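Twin-arginine translocation pathway signal (Rhodoferax ferrireducens, PDB 5IM2) probably serves as the extracytoplasmic solute-binding protein of a TRAP transporter, holding an aromatic carboxylate, here benzoate, in the cleft between its two lobes. Local coordinates at residues 109-114 and 263-268; 173-178 and 189-194. All coordinates share one frame; numbering follows the deposited sequence.

Contact 1: 109-114 and 263-268. With BEZ (benzoic acid), chain B.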
loop_
_atom_site.group_PDB
_atom_site.type_symbol
_atom_site.label_atom_id
_atom_site.label_comp_id
_atom_site.label_asym_id
_atom_site.label_seq_id
_atom_site.Cartn_x
_atom_site.Cartn_y
_atom_site.Cartn_z
ATOM N N VAL A 109 1.315 15.604 14.456
ATOM C CA VAL A 109 0.894 14.384 15.127
ATOM C C VAL A 109 2.123 13.543 15.469
ATOM O O VAL A 109 3.239 13.832 15.041
ATOM C CB VAL A 109 -0.076 13.572 14.247
ATOM C CG1 VAL A 109 -1.342 14.395 13.962
ATOM C CG2 VAL A 109 0.603 13.154 12.974
ATOM N N ASP A 110 1.900 12.446 16.204
ATOM C CA ASP A 110 3.004 11.556 16.569
ATOM C C ASP A 110 3.183 10.361 15.635
ATOM O O ASP A 110 4.326 9.965 15.373
ATOM C CB ASP A 110 2.824 11.051 18.003
ATOM C CG ASP A 110 2.777 12.173 18.995
ATOM O OD1 ASP A 110 3.854 12.780 19.217
ATOM O OD2 ASP A 110 1.681 12.457 19.536
ATOM N N ILE A 111 2.104 9.750 15.137
ATOM C CA ILE A 111 2.199 8.550 14.310
ATOM C C ILE A 111 1.229 8.665 13.148
ATOM O O ILE A 111 0.072 9.063 13.327
ATOM C CB ILE A 111 1.902 7.259 15.116
ATOM C CG1 ILE A 111 2.915 7.097 16.241
ATOM C CG2 ILE A 111 1.884 6.054 14.195
ATOM C CD1 ILE A 111 2.480 6.039 17.252
ATOM N N ILE A 112 1.703 8.320 11.948
ATOM C CA ILE A 112 0.869 8.270 10.754
ATOM C C ILE A 112 1.044 6.923 10.058
ATOM O O ILE A 112 2.050 6.225 10.231
ATOM C CB ILE A 112 1.160 9.455 9.786
ATOM C CG1 ILE A 112 2.594 9.456 9.281
ATOM C CG2 ILE A 112 0.891 10.741 10.515
ATOM C CD1 ILE A 112 2.808 8.731 7.995
ATOM N N TRP A 113 0.025 6.553 9.262
ATOM C CA TRP A 113 0.081 5.423 8.341
ATOM C C TRP A 113 -0.342 5.957 6.982
ATOM O O TRP A 113 -1.445 6.520 6.852
ATOM C CB TRP A 113 -0.843 4.283 8.795
ATOM C CG TRP A 113 -0.839 3.017 7.995
ATOM C CD1 TRP A 113 -0.014 1.939 8.170
ATOM C CD2 TRP A 113 -1.755 2.658 6.961
ATOM N NE1 TRP A 113 -0.351 0.936 7.278
ATOM C CE2 TRP A 113 -1.432 1.342 6.552
ATOM C CE3 TRP A 113 -2.824 3.314 6.340
ATOM C CZ2 TRP A 113 -2.118 0.679 5.542
ATOM C CZ3 TRP A 113 -3.500 2.658 5.340
ATOM C CH2 TRP A 113 -3.161 1.350 4.963
ATOM N N THR A 114 0.548 5.853 6.007
ATOM C CA THR A 114 0.314 6.446 4.691
ATOM C C THR A 114 0.974 5.607 3.602
ATOM O O THR A 114 1.749 4.689 3.876
ATOM C CB THR A 114 0.828 7.898 4.639
ATOM O OG1 THR A 114 0.243 8.583 3.520
ATOM C CG2 THR A 114 2.377 7.939 4.526
ATOM N N PHE A 263 3.194 0.861 2.135
ATOM C CA PHE A 263 2.708 1.683 3.223
ATOM C C PHE A 263 3.803 1.808 4.262
ATOM O O PHE A 263 4.580 0.869 4.467
ATOM C CB PHE A 263 1.464 1.054 3.905
ATOM C CG PHE A 263 0.314 0.841 2.981
ATOM C CD1 PHE A 263 0.294 -0.235 2.128
ATOM C CD2 PHE A 263 -0.748 1.757 2.948
ATOM C CE1 PHE A 263 -0.762 -0.411 1.262
ATOM C CE2 PHE A 263 -1.799 1.577 2.092
ATOM C CZ PHE A 263 -1.802 0.472 1.248
ATOM N N VAL A 264 3.825 2.954 4.929
ATOM C CA VAL A 264 4.735 3.204 6.039
ATOM C C VAL A 264 3.938 3.613 7.273
ATOM O O VAL A 264 2.998 4.417 7.192
ATOM C CB VAL A 264 5.792 4.268 5.683
ATOM C CG1 VAL A 264 5.141 5.595 5.417
ATOM C CG2 VAL A 264 6.824 4.355 6.800
ATOM N N LEU A 265 4.325 3.036 8.430
ATOM C CA LEU A 265 3.843 3.436 9.739
ATOM C C LEU A 265 5.014 4.186 10.347
ATOM O O LEU A 265 6.034 3.568 10.686
ATOM C CB LEU A 265 3.443 2.232 10.597
ATOM C CG LEU A 265 2.916 2.489 12.000
ATOM C CD1 LEU A 265 1.568 3.198 11.921
ATOM C CD2 LEU A 265 2.816 1.158 12.725
ATOM N N ALA A 266 4.897 5.504 10.420
ATOM C CA ALA A 266 5.997 6.373 10.804
ATOM C C ALA A 266 5.676 7.212 12.045
ATOM O O ALA A 266 4.560 7.735 12.189
ATOM C CB ALA A 266 6.352 7.299 9.622
ATOM N N MET A 267 6.684 7.401 12.904
ATOM C CA MET A 267 6.563 8.161 14.146
ATOM C C MET A 267 7.487 9.367 14.143
ATOM O O MET A 267 8.601 9.311 13.612
ATOM C CB MET A 267 6.879 7.251 15.360
ATOM C CG MET A 267 6.535 7.879 16.667
ATOM S SD MET A 267 6.692 6.723 18.043
ATOM C CE MET A 267 6.219 7.836 19.357
ATOM N N ASN A 268 7.018 10.469 14.731
ATOM C CA ASN A 268 7.872 11.619 14.988
ATOM C C ASN A 268 9.103 11.220 15.803
ATOM O O ASN A 268 8.984 10.616 16.870
ATOM C CB ASN A 268 7.062 12.683 15.738
ATOM C CG ASN A 268 7.870 13.887 16.086
ATOM O OD1 ASN A 268 8.294 14.059 17.235
ATOM N ND2 ASN A 268 8.087 14.761 15.105
HETATM C C BEZ B . -4.881 2.813 -2.357
HETATM O O1 BEZ B . -4.873 2.200 -3.463
HETATM O O2 BEZ B . -4.708 4.055 -2.342
HETATM C C1 BEZ B . -5.131 2.063 -1.084
HETATM C C2 BEZ B . -5.123 2.741 0.132
HETATM C C3 BEZ B . -5.390 2.027 1.301
HETATM C C4 BEZ B . -5.631 0.665 1.239
HETATM C C5 BEZ B . -5.613 -0.008 0.032
HETATM C C6 BEZ B . -5.359 0.702 -1.146
#

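Contact 2: 173-178 and 189-194. With BEZ (benzoic acid), chain B.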
loop_
_atom_site.group_PDB
_atom_site.type_symbol
_atom_site.label_atom_id
_atom_site.label_comp_id
_atom_site.label_asym_id
_atom_site.label_seq_id
_atom_site.Cartn_x
_atom_site.Cartn_y
_atom_site.Cartn_z
ATOM N N PHE A 173 -8.581 -4.721 -10.886
ATOM C CA PHE A 173 -9.220 -3.669 -11.672
ATOM C C PHE A 173 -10.713 -3.600 -11.359
ATOM O O PHE A 173 -11.414 -4.614 -11.440
ATOM C CB PHE A 173 -9.078 -3.914 -13.176
ATOM C CG PHE A 173 -7.671 -3.874 -13.693
ATOM C CD1 PHE A 173 -6.894 -2.734 -13.546
ATOM C CD2 PHE A 173 -7.146 -4.961 -14.368
ATOM C CE1 PHE A 173 -5.600 -2.698 -14.031
ATOM C CE2 PHE A 173 -5.868 -4.918 -14.898
ATOM C CZ PHE A 173 -5.097 -3.786 -14.729
ATOM N N HIS A 174 -11.210 -2.390 -11.124
ATOM C CA HIS A 174 -12.623 -2.137 -10.862
ATOM C C HIS A 174 -13.086 -1.092 -11.859
ATOM O O HIS A 174 -12.569 0.031 -11.862
ATOM C CB HIS A 174 -12.827 -1.650 -9.431
ATOM C CG HIS A 174 -12.087 -2.478 -8.431
ATOM N ND1 HIS A 174 -12.616 -3.626 -7.886
ATOM C CD2 HIS A 174 -10.845 -2.347 -7.905
ATOM C CE1 HIS A 174 -11.727 -4.185 -7.087
ATOM N NE2 HIS A 174 -10.640 -3.427 -7.075
ATOM N N THR A 175 -14.032 -1.459 -12.723
ATOM C CA THR A 175 -14.474 -0.566 -13.786
ATOM C C THR A 175 -15.987 -0.429 -13.784
ATOM O O THR A 175 -16.715 -1.323 -13.359
ATOM C CB THR A 175 -14.020 -1.074 -15.139
ATOM O OG1 THR A 175 -14.358 -2.460 -15.233
ATOM C CG2 THR A 175 -12.491 -0.928 -15.278
ATOM N N LYS A 176 -16.455 0.703 -14.288
ATOM C CA LYS A 176 -17.882 0.966 -14.318
ATOM C C LYS A 176 -18.596 0.188 -15.424
ATOM O O LYS A 176 -19.674 -0.364 -15.186
ATOM C CB LYS A 176 -18.123 2.472 -14.482
ATOM C CG LYS A 176 -17.735 3.294 -13.254
ATOM C CD LYS A 176 -18.282 4.704 -13.301
ATOM C CE LYS A 176 -17.309 5.658 -13.929
ATOM N NZ LYS A 176 -17.932 7.007 -14.140
ATOM N N ASP A 177 -18.011 0.131 -16.627
ATOM C CA ASP A 177 -18.730 -0.300 -17.825
ATOM C C ASP A 177 -18.049 -1.411 -18.619
ATOM O O ASP A 177 -18.745 -2.206 -19.263
ATOM C CB ASP A 177 -18.933 0.888 -18.778
ATOM C CG ASP A 177 -19.669 2.053 -18.136
ATOM O OD1 ASP A 177 -20.801 1.866 -17.634
ATOM O OD2 ASP A 177 -19.107 3.173 -18.139
ATOM N N LYS A 178 -16.714 -1.450 -18.655
ATOM C CA LYS A 178 -15.989 -2.380 -19.521
ATOM C C LYS A 178 -15.386 -3.503 -18.697
ATOM O O LYS A 178 -14.643 -3.250 -17.749
ATOM C CB LYS A 178 -14.856 -1.714 -20.321
ATOM C CG LYS A 178 -14.568 -2.548 -21.606
ATOM C CD LYS A 178 -13.547 -1.983 -22.560
ATOM C CE LYS A 178 -13.598 -2.723 -23.906
ATOM N NZ LYS A 178 -14.447 -2.029 -24.945
ATOM N N LEU A 189 -9.164 3.923 -21.460
ATOM C CA LEU A 189 -9.875 4.074 -20.202
ATOM C C LEU A 189 -9.110 4.952 -19.232
ATOM O O LEU A 189 -7.904 4.792 -19.039
ATOM C CB LEU A 189 -10.114 2.728 -19.524
ATOM C CG LEU A 189 -11.038 1.715 -20.209
ATOM C CD1 LEU A 189 -11.310 0.546 -19.254
ATOM C CD2 LEU A 189 -12.339 2.343 -20.644
ATOM N N LYS A 190 -9.832 5.863 -18.590
ATOM C CA LYS A 190 -9.269 6.673 -17.514
ATOM C C LYS A 190 -9.255 5.841 -16.239
ATOM O O LYS A 190 -10.302 5.600 -15.642
ATOM C CB LYS A 190 -10.082 7.953 -17.330
ATOM C CG LYS A 190 -9.930 8.964 -18.444
ATOM C CD LYS A 190 -10.874 10.133 -18.257
ATOM C CE LYS A 190 -12.354 9.691 -18.211
ATOM N NZ LYS A 190 -13.327 10.834 -18.299
ATOM N N MET A 191 -8.064 5.404 -15.819
ATOM C CA MET A 191 -7.882 4.459 -14.721
ATOM C C MET A 191 -7.059 5.082 -13.605
ATOM O O MET A 191 -5.936 5.535 -13.835
ATOM C CB MET A 191 -7.187 3.194 -15.219
ATOM C CG MET A 191 -8.040 2.377 -16.175
ATOM S SD MET A 191 -9.556 1.682 -15.430
ATOM C CE MET A 191 -8.838 0.572 -14.219
ATOM N N ARG A 192 -7.580 5.010 -12.383
ATOM C CA ARG A 192 -6.868 5.510 -11.208
ATOM C C ARG A 192 -5.806 4.526 -10.726
ATOM O O ARG A 192 -6.046 3.310 -10.642
ATOM C CB ARG A 192 -7.852 5.783 -10.065
ATOM C CG ARG A 192 -7.220 6.250 -8.775
ATOM C CD ARG A 192 -6.807 5.077 -7.847
ATOM N NE ARG A 192 -6.233 5.593 -6.617
ATOM C CZ ARG A 192 -5.811 4.837 -5.605
ATOM N NH1 ARG A 192 -5.886 3.496 -5.666
ATOM N NH2 ARG A 192 -5.313 5.427 -4.542
ATOM N N GLY A 193 -4.646 5.076 -10.356
ATOM C CA GLY A 193 -3.671 4.354 -9.567
ATOM C C GLY A 193 -3.221 5.185 -8.380
ATOM O O GLY A 193 -3.370 6.413 -8.352
ATOM N N PRO A 194 -2.615 4.531 -7.387
ATOM C CA PRO A 194 -2.248 5.231 -6.154
ATOM C C PRO A 194 -0.910 5.972 -6.189
ATOM O O PRO A 194 -0.736 6.933 -5.432
ATOM C CB PRO A 194 -2.213 4.091 -5.124
ATOM C CG PRO A 194 -1.812 2.859 -5.948
ATOM C CD PRO A 194 -2.507 3.070 -7.269
HETATM C C BEZ B . -4.881 2.813 -2.357
HETATM O O1 BEZ B . -4.873 2.200 -3.463
HETATM O O2 BEZ B . -4.708 4.055 -2.342
HETATM C C1 BEZ B . -5.131 2.063 -1.084
HETATM C C2 BEZ B . -5.123 2.741 0.132
HETATM C C3 BEZ B . -5.390 2.027 1.301
HETATM C C4 BEZ B . -5.631 0.665 1.239
HETATM C C5 BEZ B . -5.613 -0.008 0.032
HETATM C C6 BEZ B . -5.359 0.702 -1.146
#

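Contact 1: 109-114 and 263-268
W113 and F263 meet at the ligand end of two antiparallel strands, their rings nearly parallel with planes at 13° and six-membered centroids 4.4 Å apart. The rings are slid against each other, so overlap is slight: the CD2 side of F263 lies over one face of the indole, toward its rim. CG of W113 stands anti to its own backbone N (chi1 -177°), which carries the indole along the strand to F263. The far end of the phenyl ring continues to the benzoate, F263 CE2 lying 3.7 Å from BEZ C3, the ligand atom meeting the ring at its edge. On the face that carries W113, L265 CD1 packs against I111 CG2 at 3.7 Å, and I111 CG1 touches M267 CG. The other face pairs T114 CG2 with V264 CG1, side by side and pointing the same way, and I112 CD1 with A266 CB.

Five backbone hydrogen bonds hold these side chains in step. I112 and A266 exchange two, each 2.9 Å between the N of one and the O of the other; T114 and V264 exchange another two, and N268 N reaches D110 O. Further out, Q166 OE1 takes the indole NE1 hydrogen bond, and H68 meets the W113 ring edge-to-face. N268 caps the following helix, its OD1 bonded to S271 N, while D110 binds K52 N through OD2. Strands 111-114 and 262-267 are adjacent inner strands of the five-stranded mixed sheet of one lobe, as in family 7 periplasmic binding proteins, with F263 bringing that sheet to the ligand pocket.

Contact 2: 173-178 and 189-194
M191 reaches T175 and F173 by its side chain; strand 228-232 runs between strands 190-193 and 171-175 in the sheet, so the two exchange no backbone bonds, and their short axes pass 8.7 Å apart at 137°. From CB, which points toward the other segment, CG lies beside the backbone N, and further bends at chi2 and chi3 fold the thioether compactly. SD then meets T175 CG2 at 3.9 Å. The terminal CE touches the same methyl at 4.1 Å and, on reaching F173, comes 3.9 Å from CD1, the two side chains crossing at about a right angle. L202 of helix 196-205 packs against both M191 and F173, so that these two pack under that helix.

T175 turns its methyl to M191 because CG2 stands anti to its carbonyl carbon. Its hydroxyl is used within its own segment: OG1 donates to K178 O at 2.7 Å, bracing the turn after the strand. L189 CD1 closes the outer end of the contact with looser touches to T175 CG2 and K178 CB.

One residue past M191, R192 takes no part in this packing and serves the ligand instead. Its guanidinium meets the benzoate edge-on, NH1 giving O1 a hydrogen bond of 2.7 Å and NH2 giving O2 another of 2.7 Å, both nearly straight. Carbonyl oxygens of A230 and M212 take further bonds from NH1 and NH2 respectively, fixing the group's rotation, and P194 CA lies over one guanidinium face. Such a two-pronged arginine-carboxylate pairing, through two hydrogen bonds, is the characteristic ligand clamp of TRAP solute-binding proteins, here set near the end of a strand in the six-stranded sheet of the second lobe.

How the contacts relate
Contacts 1 and 2 belong to different sheets, on opposite sides of the chain's centre, with their own centres about 29 Å apart. Their nearest atoms lie about 7 Å apart without touching, and both contacts meet the benzoate. Contact 1 offers its ring an aromatic edge through F263; contact 2 takes its carboxylate through R192, and Y118 OH is also hydrogen-bonded to the benzoate. In sequence, 173-178 and 189-194 both fall between 109-114 and 263-268, consistent with a chain that passes from one lobe to the other and back. This illustrates the principle of the two-lobed binding protein: each lobe contributes part of a shared ligand-binding cleft.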